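Local coordinates for protein phosphoribosylaminoimidazole-succinocarboxamide synthase (Thermotoga maritima, PDB 1KUT) that catalyses the ATP-dependent joining of L-aspartate to a carboxylated aminoimidazole ribonucleotide, giving SAICAR in de novo purine biosynthesis, at residues B[36-42]-B[213-218]; B[45-50]-B[221-225]; B[59-63]-B[74-78]. All blocks are in the same frame, centred on the assembly; numbering follows the deposited sequence.

Contact 1: residues B[36-42]-B[213-218]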
ATOM      1  N   LEU B  36      11.616 -11.725 -28.333  1.00 43.97           N
ATOM      2  CA  LEU B  36      13.002 -12.116 -28.604  1.00 43.00           C
ATOM      3  C   LEU B  36      13.067 -13.628 -28.747  1.00 42.26           C
ATOM      4  O   LEU B  36      12.417 -14.361 -27.994  1.00 42.43           O
ATOM      5  CB  LEU B  36      13.932 -11.690 -27.463  1.00 43.07           C
ATOM      6  CG  LEU B  36      14.185 -10.199 -27.210  1.00 43.67           C
ATOM      7  CD1 LEU B  36      14.861 -10.041 -25.853  1.00 43.62           C
ATOM      8  CD2 LEU B  36      15.049  -9.590 -28.325  1.00 43.46           C
ATOM      9  N   THR B  37      13.873 -14.087 -29.702  1.00 41.20           N
ATOM     10  CA  THR B  37      14.034 -15.512 -29.973  1.00 39.79           C
ATOM     11  C   THR B  37      14.844 -16.277 -28.925  1.00 38.40           C
ATOM     12  O   THR B  37      15.950 -15.874 -28.562  1.00 38.07           O
ATOM     13  CB  THR B  37      14.703 -15.727 -31.353  1.00 40.25           C
ATOM     14  OG1 THR B  37      14.988 -17.119 -31.540  1.00 40.60           O
ATOM     15  CG2 THR B  37      16.000 -14.925 -31.452  1.00 40.50           C
ATOM     16  N   GLY B  38      14.280 -17.387 -28.447  1.00 37.02           N
ATOM     17  CA  GLY B  38      14.961 -18.223 -27.469  1.00 35.10           C
ATOM     18  C   GLY B  38      15.016 -17.685 -26.052  1.00 33.74           C
ATOM     19  O   GLY B  38      15.708 -18.230 -25.203  1.00 33.52           O
ATOM     20  N   LYS B  39      14.277 -16.617 -25.796  1.00 32.53           N
ATOM     21  CA  LYS B  39      14.239 -16.002 -24.480  1.00 31.27           C
ATOM     22  C   LYS B  39      13.472 -16.877 -23.447  1.00 30.42           C
ATOM     23  O   LYS B  39      13.791 -16.870 -22.252  1.00 29.92           O
ATOM     24  CB  LYS B  39      13.621 -14.607 -24.634  1.00 31.31           C
ATOM     25  CG  LYS B  39      13.392 -13.819 -23.360  1.00 32.08           C
ATOM     26  CD  LYS B  39      11.988 -14.037 -22.857  1.00 32.44           C
ATOM     27  CE  LYS B  39      11.637 -13.046 -21.776  1.00 32.96           C
ATOM     28  NZ  LYS B  39      10.265 -13.310 -21.280  1.00 33.27           N
ATOM     29  N   GLY B  40      12.488 -17.645 -23.917  1.00 29.42           N
ATOM     30  CA  GLY B  40      11.723 -18.504 -23.026  1.00 28.19           C
ATOM     31  C   GLY B  40      12.569 -19.627 -22.451  1.00 27.77           C
ATOM     32  O   GLY B  40      12.457 -19.968 -21.272  1.00 27.73           O
ATOM     33  N   SER B  41      13.428 -20.203 -23.288  1.00 27.24           N
ATOM     34  CA  SER B  41      14.316 -21.292 -22.886  1.00 26.39           C
ATOM     35  C   SER B  41      15.308 -20.799 -21.844  1.00 25.76           C
ATOM     36  O   SER B  41      15.657 -21.510 -20.901  1.00 25.57           O
ATOM     37  CB  SER B  41      15.071 -21.801 -24.110  1.00 26.80           C
ATOM     38  OG  SER B  41      14.179 -21.913 -25.214  1.00 28.43           O
ATOM     39  N   ILE B  42      15.759 -19.566 -22.034  1.00 25.15           N
ATOM     40  CA  ILE B  42      16.714 -18.932 -21.141  1.00 24.63           C
ATOM     41  C   ILE B  42      16.104 -18.758 -19.753  1.00 24.04           C
ATOM     42  O   ILE B  42      16.704 -19.139 -18.755  1.00 23.35           O
ATOM     43  CB  ILE B  42      17.151 -17.548 -21.722  1.00 24.63           C
ATOM     44  CG1 ILE B  42      18.270 -17.766 -22.748  1.00 24.98           C
ATOM     45  CG2 ILE B  42      17.576 -16.600 -20.614  1.00 24.56           C
ATOM     46  CD1 ILE B  42      18.758 -16.502 -23.423  1.00 24.71           C
ATOM     47  N   PRO B 213      18.337  -6.809 -26.187  1.00 38.89           N
ATOM     48  CA  PRO B 213      17.816  -7.167 -24.866  1.00 38.44           C
ATOM     49  C   PRO B 213      18.165  -8.576 -24.399  1.00 37.99           C
ATOM     50  O   PRO B 213      18.417  -8.799 -23.214  1.00 38.28           O
ATOM     51  CB  PRO B 213      16.313  -6.968 -25.035  1.00 38.78           C
ATOM     52  CG  PRO B 213      16.234  -5.873 -26.066  1.00 38.82           C
ATOM     53  CD  PRO B 213      17.258  -6.321 -27.061  1.00 38.65           C
ATOM     54  N   LEU B 214      18.191  -9.528 -25.324  1.00 37.32           N
ATOM     55  CA  LEU B 214      18.495 -10.900 -24.947  1.00 36.57           C
ATOM     56  C   LEU B 214      19.851 -11.020 -24.273  1.00 35.88           C
ATOM     57  O   LEU B 214      20.119 -12.019 -23.609  1.00 35.97           O
ATOM     58  CB  LEU B 214      18.446 -11.829 -26.169  1.00 36.82           C
ATOM     59  CG  LEU B 214      18.719 -13.323 -25.909  1.00 37.18           C
ATOM     60  CD1 LEU B 214      17.564 -13.945 -25.129  1.00 37.03           C
ATOM     61  CD2 LEU B 214      18.889 -14.051 -27.235  1.00 37.51           C
ATOM     62  N   LYS B 215      20.705 -10.010 -24.412  1.00 35.01           N
ATOM     63  CA  LYS B 215      22.033 -10.103 -23.812  1.00 34.20           C
ATOM     64  C   LYS B 215      22.081 -10.237 -22.286  1.00 33.34           C
ATOM     65  O   LYS B 215      22.846 -11.053 -21.758  1.00 32.87           O
ATOM     66  CB  LYS B 215      22.910  -8.928 -24.247  1.00 34.71           C
ATOM     67  CG  LYS B 215      24.343  -9.090 -23.771  1.00 35.32           C
ATOM     68  CD  LYS B 215      25.335  -8.447 -24.713  1.00 35.96           C
ATOM     69  CE  LYS B 215      26.740  -8.935 -24.406  1.00 36.34           C
ATOM     70  NZ  LYS B 215      27.718  -8.477 -25.433  1.00 36.93           N
ATOM     71  N   LYS B 216      21.286  -9.443 -21.571  1.00 32.55           N
ATOM     72  CA  LYS B 216      21.289  -9.536 -20.113  1.00 31.91           C
ATOM     73  C   LYS B 216      20.832 -10.925 -19.681  1.00 31.39           C
ATOM     74  O   LYS B 216      21.369 -11.483 -18.718  1.00 31.49           O
ATOM     75  CB  LYS B 216      20.382  -8.472 -19.473  1.00 32.06           C
ATOM     76  CG  LYS B 216      18.887  -8.788 -19.500  1.00 32.64           C
ATOM     77  CD  LYS B 216      18.094  -7.800 -18.641  1.00 32.95           C
ATOM     78  CE  LYS B 216      16.588  -8.081 -18.701  1.00 33.22           C
ATOM     79  NZ  LYS B 216      15.781  -7.061 -17.949  1.00 33.45           N
ATOM     80  N   TYR B 217      19.849 -11.482 -20.394  1.00 30.64           N
ATOM     81  CA  TYR B 217      19.335 -12.812 -20.079  1.00 30.05           C
ATOM     82  C   TYR B 217      20.416 -13.863 -20.278  1.00 29.95           C
ATOM     83  O   TYR B 217      20.612 -14.738 -19.424  1.00 29.69           O
ATOM     84  CB  TYR B 217      18.132 -13.163 -20.962  1.00 30.11           C
ATOM     85  CG  TYR B 217      16.921 -12.293 -20.723  1.00 30.67           C
ATOM     86  CD1 TYR B 217      16.837 -11.015 -21.278  1.00 30.96           C
ATOM     87  CD2 TYR B 217      15.861 -12.739 -19.925  1.00 30.92           C
ATOM     88  CE1 TYR B 217      15.725 -10.199 -21.049  1.00 30.99           C
ATOM     89  CE2 TYR B 217      14.744 -11.928 -19.682  1.00 31.07           C
ATOM     90  CZ  TYR B 217      14.687 -10.660 -20.251  1.00 31.36           C
ATOM     91  OH  TYR B 217      13.600  -9.852 -20.030  1.00 31.44           O
ATOM     92  N   ARG B 218      21.113 -13.787 -21.409  1.00 29.52           N
ATOM     93  CA  ARG B 218      22.167 -14.744 -21.686  1.00 29.33           C
ATOM     94  C   ARG B 218      23.205 -14.667 -20.579  1.00 29.14           C
ATOM     95  O   ARG B 218      23.642 -15.697 -20.062  1.00 29.19           O
ATOM     96  CB  ARG B 218      22.816 -14.466 -23.048  1.00 29.87           C
ATOM     97  CG  ARG B 218      21.905 -14.729 -24.255  1.00 31.04           C
ATOM     98  CD  ARG B 218      22.705 -14.764 -25.558  1.00 32.02           C
ATOM     99  NE  ARG B 218      23.555 -13.580 -25.698  1.00 33.51           N
ATOM    100  CZ  ARG B 218      23.211 -12.458 -26.334  1.00 34.04           C
ATOM    101  NH1 ARG B 218      22.021 -12.343 -26.917  1.00 33.82           N
ATOM    102  NH2 ARG B 218      24.062 -11.435 -26.368  1.00 34.29           N
TER
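Lys-39 NZ, on a chain that packs against Tyr-217, is held by a salt bridge to Asp-190 OD1 and a hydrogen bond to Asp-24 O; Tyr-217 OH is hydrogen-bonded to OD2 of the same carboxylate. To reach these partners the lysine chain bends at its second torsion (chi2 -94°) and passes one face of the tyrosine ring, CG over it and displaced toward the rim, CE farther out, past the ring edge and 3.9 Å from Tyr-217 CE2.

The rest is mostly aliphatic packing. Ile-42 splits its two branches: CG2 comes in near the plane of the Tyr-217 ring and lies 3.5 Å from Tyr-217 CB, whereas CD1 presses on Leu-214 CD1 at 3.3 Å, tighter than ordinary van der Waals contact. The same CD1 methyl reaches Arg-218 CG at 3.7 Å. In the turn ahead of the helix, Leu-36 CD1 wedges against Pro-213 CB at 3.5 Å, with the backbone N of Leu-214 also close by.

Gly-38 is the N-cap of helix 39-55, and the contact sets the beginning of that helix against the beginning of helix 214-229. The tight methyl contacts probably limit how closely the two helix starts can approach, and the shared Asp-190 probably restrains the far ends of Lys-39 and Tyr-217 against independent movement.

Contact 2: residues B[45-50]-B[221-225]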
ATOM      1  N   GLU B  45      15.301 -22.160 -17.889  1.00 20.48           N
ATOM      2  CA  GLU B  45      16.480 -22.742 -17.259  1.00 20.20           C
ATOM      3  C   GLU B  45      17.046 -21.961 -16.067  1.00 19.53           C
ATOM      4  O   GLU B  45      17.457 -22.567 -15.080  1.00 19.14           O
ATOM      5  CB  GLU B  45      17.577 -22.980 -18.292  1.00 20.42           C
ATOM      6  CG  GLU B  45      18.812 -23.622 -17.715  1.00 20.98           C
ATOM      7  CD  GLU B  45      19.881 -23.855 -18.767  1.00 22.58           C
ATOM      8  OE1 GLU B  45      20.981 -24.335 -18.395  1.00 22.23           O
ATOM      9  OE2 GLU B  45      19.611 -23.557 -19.966  1.00 23.16           O
ATOM     10  N   THR B  46      17.088 -20.633 -16.122  1.00 19.31           N
ATOM     11  CA  THR B  46      17.624 -19.929 -14.962  1.00 18.85           C
ATOM     12  C   THR B  46      16.628 -20.071 -13.802  1.00 17.86           C
ATOM     13  O   THR B  46      17.020 -20.122 -12.650  1.00 17.43           O
ATOM     14  CB  THR B  46      17.989 -18.435 -15.271  1.00 19.23           C
ATOM     15  OG1 THR B  46      16.973 -17.553 -14.799  1.00 20.16           O
ATOM     16  CG2 THR B  46      18.192 -18.235 -16.755  1.00 19.29           C
ATOM     17  N   THR B  47      15.342 -20.186 -14.105  1.00 17.35           N
ATOM     18  CA  THR B  47      14.350 -20.386 -13.046  1.00 16.76           C
ATOM     19  C   THR B  47      14.625 -21.723 -12.354  1.00 17.04           C
ATOM     20  O   THR B  47      14.694 -21.790 -11.127  1.00 17.37           O
ATOM     21  CB  THR B  47      12.906 -20.426 -13.615  1.00 16.37           C
ATOM     22  OG1 THR B  47      12.579 -19.148 -14.168  1.00 15.14           O
ATOM     23  CG2 THR B  47      11.889 -20.770 -12.519  1.00 15.62           C
ATOM     24  N   ALA B  48      14.800 -22.778 -13.154  1.00 17.32           N
ATOM     25  CA  ALA B  48      15.063 -24.128 -12.651  1.00 17.54           C
ATOM     26  C   ALA B  48      16.337 -24.250 -11.837  1.00 17.62           C
ATOM     27  O   ALA B  48      16.409 -25.023 -10.885  1.00 18.34           O
ATOM     28  CB  ALA B  48      15.100 -25.099 -13.797  1.00 17.77           C
ATOM     29  N   ILE B  49      17.360 -23.506 -12.227  1.00 18.02           N
ATOM     30  CA  ILE B  49      18.625 -23.494 -11.506  1.00 18.08           C
ATOM     31  C   ILE B  49      18.414 -22.798 -10.162  1.00 17.54           C
ATOM     32  O   ILE B  49      18.685 -23.353  -9.104  1.00 17.34           O
ATOM     33  CB  ILE B  49      19.696 -22.730 -12.327  1.00 18.76           C
ATOM     34  CG1 ILE B  49      20.115 -23.590 -13.522  1.00 18.86           C
ATOM     35  CG2 ILE B  49      20.864 -22.315 -11.436  1.00 18.44           C
ATOM     36  CD1 ILE B  49      21.289 -23.039 -14.292  1.00 19.23           C
ATOM     37  N   LEU B  50      17.925 -21.571 -10.205  1.00 17.27           N
ATOM     38  CA  LEU B  50      17.675 -20.832  -8.979  1.00 17.45           C
ATOM     39  C   LEU B  50      16.747 -21.593  -7.999  1.00 17.52           C
ATOM     40  O   LEU B  50      17.088 -21.765  -6.830  1.00 17.61           O
ATOM     41  CB  LEU B  50      17.099 -19.454  -9.322  1.00 17.17           C
ATOM     42  CG  LEU B  50      18.052 -18.267  -9.577  1.00 18.12           C
ATOM     43  CD1 LEU B  50      19.515 -18.712  -9.654  1.00 17.43           C
ATOM     44  CD2 LEU B  50      17.620 -17.527 -10.840  1.00 17.34           C
ATOM     45  N   LEU B 221      21.899 -16.242 -17.246  1.00 26.62           N
ATOM     46  CA  LEU B 221      21.946 -17.697 -17.331  1.00 27.42           C
ATOM     47  C   LEU B 221      23.360 -18.242 -17.139  1.00 27.84           C
ATOM     48  O   LEU B 221      23.590 -19.059 -16.239  1.00 27.67           O
ATOM     49  CB  LEU B 221      21.393 -18.194 -18.675  1.00 26.85           C
ATOM     50  CG  LEU B 221      21.371 -19.724 -18.843  1.00 26.52           C
ATOM     51  CD1 LEU B 221      20.625 -20.367 -17.678  1.00 25.86           C
ATOM     52  CD2 LEU B 221      20.704 -20.104 -20.170  1.00 25.90           C
ATOM     53  N   GLU B 222      24.304 -17.789 -17.969  1.00 28.48           N
ATOM     54  CA  GLU B 222      25.691 -18.264 -17.877  1.00 29.49           C
ATOM     55  C   GLU B 222      26.176 -18.124 -16.447  1.00 29.44           C
ATOM     56  O   GLU B 222      26.853 -18.989 -15.903  1.00 29.44           O
ATOM     57  CB  GLU B 222      26.602 -17.453 -18.794  1.00 30.51           C
ATOM     58  CG  GLU B 222      26.068 -17.288 -20.214  1.00 32.55           C
ATOM     59  CD  GLU B 222      27.000 -16.455 -21.107  1.00 33.62           C
ATOM     60  OE1 GLU B 222      27.369 -15.315 -20.710  1.00 33.66           O
ATOM     61  OE2 GLU B 222      27.355 -16.947 -22.207  1.00 33.86           O
ATOM     62  N   LEU B 223      25.822 -17.005 -15.844  1.00 30.02           N
ATOM     63  CA  LEU B 223      26.188 -16.724 -14.470  1.00 30.38           C
ATOM     64  C   LEU B 223      25.627 -17.810 -13.548  1.00 30.42           C
ATOM     65  O   LEU B 223      26.351 -18.383 -12.738  1.00 30.34           O
ATOM     66  CB  LEU B 223      25.641 -15.351 -14.100  1.00 30.95           C
ATOM     67  CG  LEU B 223      25.849 -14.827 -12.692  1.00 31.34           C
ATOM     68  CD1 LEU B 223      25.661 -13.330 -12.706  1.00 31.67           C
ATOM     69  CD2 LEU B 223      24.857 -15.485 -11.753  1.00 31.79           C
ATOM     70  N   CYS B 224      24.336 -18.104 -13.682  1.00 30.52           N
ATOM     71  CA  CYS B 224      23.714 -19.125 -12.852  1.00 30.54           C
ATOM     72  C   CYS B 224      24.316 -20.501 -13.104  1.00 30.66           C
ATOM     73  O   CYS B 224      24.514 -21.278 -12.168  1.00 30.53           O
ATOM     74  CB  CYS B 224      22.199 -19.141 -13.083  1.00 30.85           C
ATOM     75  SG  CYS B 224      21.364 -17.665 -12.404  1.00 31.13           S
ATOM     76  N   ARG B 225      24.608 -20.811 -14.363  1.00 30.97           N
ATOM     77  CA  ARG B 225      25.216 -22.099 -14.695  1.00 31.33           C
ATOM     78  C   ARG B 225      26.572 -22.208 -14.000  1.00 32.20           C
ATOM     79  O   ARG B 225      26.904 -23.231 -13.386  1.00 31.90           O
ATOM     80  CB  ARG B 225      25.414 -22.223 -16.206  1.00 30.54           C
ATOM     81  CG  ARG B 225      24.141 -22.511 -16.986  1.00 30.13           C
ATOM     82  CD  ARG B 225      24.411 -22.559 -18.484  1.00 29.32           C
ATOM     83  NE  ARG B 225      23.246 -23.006 -19.245  1.00 28.98           N
ATOM     84  CZ  ARG B 225      23.176 -22.997 -20.573  1.00 28.87           C
ATOM     85  NH1 ARG B 225      24.204 -22.557 -21.282  1.00 29.10           N
ATOM     86  NH2 ARG B 225      22.089 -23.441 -21.198  1.00 28.49           N
TER
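Glu-45 and Arg-225 form a two-pronged salt bridge between segments 45-50 and 221-225 of the two helices. The guanidinium approaches side-on: Arg-225 NE donates to Glu-45 OE1 at 2.8 Å, and Arg-225 NH2 donates to Glu-45 OE2, also at 2.8 Å. The two flat groups are turned 44° from each other, so the prongs differ. OE1 is met from above the carboxylate plane, although it lies almost in the plane of the guanidinium; OE2 is met on its syn side, closer to the carboxylate plane. With CG anti to the backbone N (chi1 -178°) and an extended chain beyond, Glu-45 reaches across to the other helix.

Leu-221 sits beneath this pair. Its CD2 methyl lies over one face of the Arg-225 guanidinium, toward the rim, and 3.6 Å from Glu-45 OE2. Its CD1 methyl is packed against Thr-46 CG2 at a tight 3.4 Å and also touches the aliphatic part of Glu-45. One turn on, Ile-49 CD1 rests on Arg-225 CG at 4.0 Å, and Ile-49 CG2 meets Cys-224 CB at 3.8 Å. Cys-224 SG in turn lies 3.5 Å from Leu-50 CD1.

Further out, Phe-159 of helix 138-160 packs on Cys-224, while Leu-155 and Phe-158 of that helix pack on Leu-50. Tyr-66 touches Glu-45, and Thr-46 OG1 makes a weak hydrogen bond to Ile-187 O.

The helix segments run in nearly the same direction, 30° apart, with axes approaching to 9.6 Å. Their interface grades from buried aliphatic and sulfur contacts to an ion pair at the more exposed margin, where the two bonds, with a leucine methyl over the guanidinium, probably restrict rotation of the arginine end.

Contact 3: residues B[59-63]-B[74-78]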
ATOM      1  N   ILE B  59      13.416 -24.360   1.310  1.00 25.70           N
ATOM      2  CA  ILE B  59      12.411 -23.452   0.812  1.00 24.10           C
ATOM      3  C   ILE B  59      11.556 -24.246  -0.156  1.00 23.25           C
ATOM      4  O   ILE B  59      12.077 -24.924  -1.048  1.00 22.91           O
ATOM      5  CB  ILE B  59      13.107 -22.265   0.123  1.00 24.64           C
ATOM      6  CG1 ILE B  59      13.837 -21.450   1.198  1.00 24.74           C
ATOM      7  CG2 ILE B  59      12.097 -21.437  -0.673  1.00 24.52           C
ATOM      8  CD1 ILE B  59      14.833 -20.427   0.683  1.00 24.77           C
ATOM      9  N   LYS B  60      10.243 -24.177   0.034  1.00 22.31           N
ATOM     10  CA  LYS B  60       9.306 -24.899  -0.818  1.00 21.79           C
ATOM     11  C   LYS B  60       9.012 -24.115  -2.085  1.00 20.94           C
ATOM     12  O   LYS B  60       8.590 -22.954  -2.012  1.00 20.86           O
ATOM     13  CB  LYS B  60       7.977 -25.144  -0.083  1.00 22.86           C
ATOM     14  CG  LYS B  60       8.084 -25.958   1.204  1.00 23.97           C
ATOM     15  CD  LYS B  60       6.712 -26.179   1.833  1.00 25.28           C
ATOM     16  CE  LYS B  60       6.793 -27.165   3.001  1.00 26.36           C
ATOM     17  NZ  LYS B  60       7.730 -26.702   4.067  1.00 27.44           N
ATOM     18  N   THR B  61       9.240 -24.742  -3.239  1.00 19.70           N
ATOM     19  CA  THR B  61       8.960 -24.114  -4.525  1.00 18.37           C
ATOM     20  C   THR B  61       8.211 -25.171  -5.333  1.00 17.86           C
ATOM     21  O   THR B  61       8.252 -26.358  -4.993  1.00 16.92           O
ATOM     22  CB  THR B  61      10.251 -23.678  -5.267  1.00 18.64           C
ATOM     23  OG1 THR B  61      10.841 -24.795  -5.932  1.00 18.45           O
ATOM     24  CG2 THR B  61      11.264 -23.109  -4.278  1.00 18.56           C
ATOM     25  N   HIS B  62       7.526 -24.751  -6.392  1.00 17.26           N
ATOM     26  CA  HIS B  62       6.742 -25.686  -7.187  1.00 17.21           C
ATOM     27  C   HIS B  62       7.495 -26.462  -8.272  1.00 17.33           C
ATOM     28  O   HIS B  62       6.898 -27.290  -8.962  1.00 16.92           O
ATOM     29  CB  HIS B  62       5.506 -24.950  -7.776  1.00 16.80           C
ATOM     30  CG  HIS B  62       5.805 -24.012  -8.914  1.00 16.78           C
ATOM     31  ND1 HIS B  62       7.042 -23.429  -9.113  1.00 17.17           N
ATOM     32  CD2 HIS B  62       4.997 -23.519  -9.887  1.00 16.62           C
ATOM     33  CE1 HIS B  62       6.985 -22.621 -10.158  1.00 16.81           C
ATOM     34  NE2 HIS B  62       5.754 -22.657 -10.643  1.00 17.54           N
ATOM     35  N   LEU B  63       8.803 -26.224  -8.412  1.00 18.07           N
ATOM     36  CA  LEU B  63       9.577 -26.931  -9.433  1.00 18.86           C
ATOM     37  C   LEU B  63       9.783 -28.416  -9.159  1.00 19.72           C
ATOM     38  O   LEU B  63      10.280 -28.805  -8.095  1.00 19.55           O
ATOM     39  CB  LEU B  63      10.964 -26.300  -9.625  1.00 18.18           C
ATOM     40  CG  LEU B  63      11.972 -27.108 -10.476  1.00 18.09           C
ATOM     41  CD1 LEU B  63      11.482 -27.185 -11.932  1.00 17.06           C
ATOM     42  CD2 LEU B  63      13.377 -26.469 -10.427  1.00 17.30           C
ATOM     43  N   VAL B  74       5.945 -28.717 -12.900  1.00 20.22           N
ATOM     44  CA  VAL B  74       5.647 -28.156 -11.594  1.00 20.57           C
ATOM     45  C   VAL B  74       4.492 -28.854 -10.904  1.00 20.98           C
ATOM     46  O   VAL B  74       3.711 -29.558 -11.539  1.00 21.01           O
ATOM     47  CB  VAL B  74       5.298 -26.661 -11.702  1.00 19.63           C
ATOM     48  CG1 VAL B  74       6.496 -25.890 -12.224  1.00 19.73           C
ATOM     49  CG2 VAL B  74       4.105 -26.471 -12.628  1.00 18.80           C
ATOM     50  N   ILE B  75       4.400 -28.648  -9.596  1.00 21.73           N
ATOM     51  CA  ILE B  75       3.319 -29.215  -8.808  1.00 22.75           C
ATOM     52  C   ILE B  75       2.209 -28.167  -8.792  1.00 23.20           C
ATOM     53  O   ILE B  75       2.469 -26.977  -8.619  1.00 22.83           O
ATOM     54  CB  ILE B  75       3.733 -29.461  -7.338  1.00 23.05           C
ATOM     55  CG1 ILE B  75       4.143 -28.137  -6.699  1.00 23.23           C
ATOM     56  CG2 ILE B  75       4.873 -30.452  -7.262  1.00 22.69           C
ATOM     57  CD1 ILE B  75       4.434 -28.233  -5.213  1.00 24.71           C
ATOM     58  N   PRO B  76       0.955 -28.594  -8.983  1.00 23.67           N
ATOM     59  CA  PRO B  76      -0.125 -27.604  -8.967  1.00 23.95           C
ATOM     60  C   PRO B  76      -0.179 -26.818  -7.661  1.00 24.00           C
ATOM     61  O   PRO B  76       0.160 -27.329  -6.588  1.00 23.35           O
ATOM     62  CB  PRO B  76      -1.381 -28.448  -9.190  1.00 23.68           C
ATOM     63  CG  PRO B  76      -0.957 -29.841  -8.769  1.00 23.77           C
ATOM     64  CD  PRO B  76       0.442 -29.936  -9.291  1.00 23.59           C
ATOM     65  N   LEU B  77      -0.585 -25.560  -7.765  1.00 24.53           N
ATOM     66  CA  LEU B  77      -0.705 -24.701  -6.596  1.00 25.05           C
ATOM     67  C   LEU B  77      -1.945 -23.864  -6.778  1.00 25.34           C
ATOM     68  O   LEU B  77      -2.326 -23.564  -7.903  1.00 25.61           O
ATOM     69  CB  LEU B  77       0.493 -23.763  -6.484  1.00 24.67           C
ATOM     70  CG  LEU B  77       1.902 -24.302  -6.218  1.00 25.16           C
ATOM     71  CD1 LEU B  77       2.891 -23.139  -6.321  1.00 25.40           C
ATOM     72  CD2 LEU B  77       1.982 -24.935  -4.838  1.00 24.58           C
ATOM     73  N   LYS B  78      -2.604 -23.515  -5.684  1.00 25.94           N
ATOM     74  CA  LYS B  78      -3.748 -22.626  -5.801  1.00 26.21           C
ATOM     75  C   LYS B  78      -3.092 -21.263  -5.531  1.00 25.94           C
ATOM     76  O   LYS B  78      -2.873 -20.876  -4.382  1.00 25.29           O
ATOM     77  CB  LYS B  78      -4.825 -22.928  -4.751  1.00 27.53           C
ATOM     78  CG  LYS B  78      -6.179 -22.298  -5.126  1.00 28.85           C
ATOM     79  CD  LYS B  78      -7.263 -22.508  -4.063  1.00 30.27           C
ATOM     80  CE  LYS B  78      -8.614 -21.988  -4.572  1.00 30.99           C
ATOM     81  NZ  LYS B  78      -8.512 -20.571  -5.050  1.00 31.72           N
TER
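His-62 and Ile-75 are joined through their backbones: Ile-75 N donates to His-62 O over 2.9 Å, with an N-H...O angle of 154° and the donor in the carbonyl plane. The same oxygen receives a CA-H...O contact from Val-74 CA at 3.0 Å, so two successive residues of segment 74-78 converge on one carbonyl. Beside them Leu-63 and Val-74 make an antiparallel, non-hydrogen-bonded pair, with their side chains on a common face of the sheet.

A CH-pi contact is made on one face of the histidine ring. Val-74 CG1 stands over the ring centre, 3.6 Å from the centroid of His-62 and only 10° off the ring normal. The imidazole is brought alongside the valine because His-62 CG lies between the backbone N and the carbonyl carbon (chi1 74°), and the two side chains point the same way.

Aliphatic contacts fill in around the base of the ring. His-62 CB is approached by Leu-77 CD1 at 3.5 Å and by Ile-75 CG1 at 3.6 Å, a methyl and a methylene from two residues meeting at one carbon. Cutting His-62 back to an alanine here would probably leave the Val-74 methyl without the ring face it packs on and open a gap beside it.

The contact lies at the open ends of the hairpin formed by strands 63-67 and 71-74. Met-51 of helix 39-55 touches His-62 and Leu-63, and Leu-19 of strand 16-21 packs on His-62. Backbone bonds lead on in two directions, from Val-74 to Ala-17 in strand 16-21 and from Lys-60 and His-62 to Leu-183 in strand 181-183.

From the N terminus, the chain passes segments 36-42 and 45-50 on or leading into helix 39-55, then reaches contact 3, whose short loop is closed when 74-78 returns beside 59-63 around the hairpin of strands 63-67 and 71-74. The partners of contacts 1 and 2 come only near the C terminus, on helix 214-229. Their segments alternate along the chain, so these two long loops cross, as expected for helices running the same way, and contact 3 is nested in both. Contact 2 touches contact 1 where Leu-221 CD1 packs on Ile-42 O, and contact 3 where Ala-48 O meets Leu-63 CD2, linking the terminal helix, helix 39-55 and the five-stranded sheet.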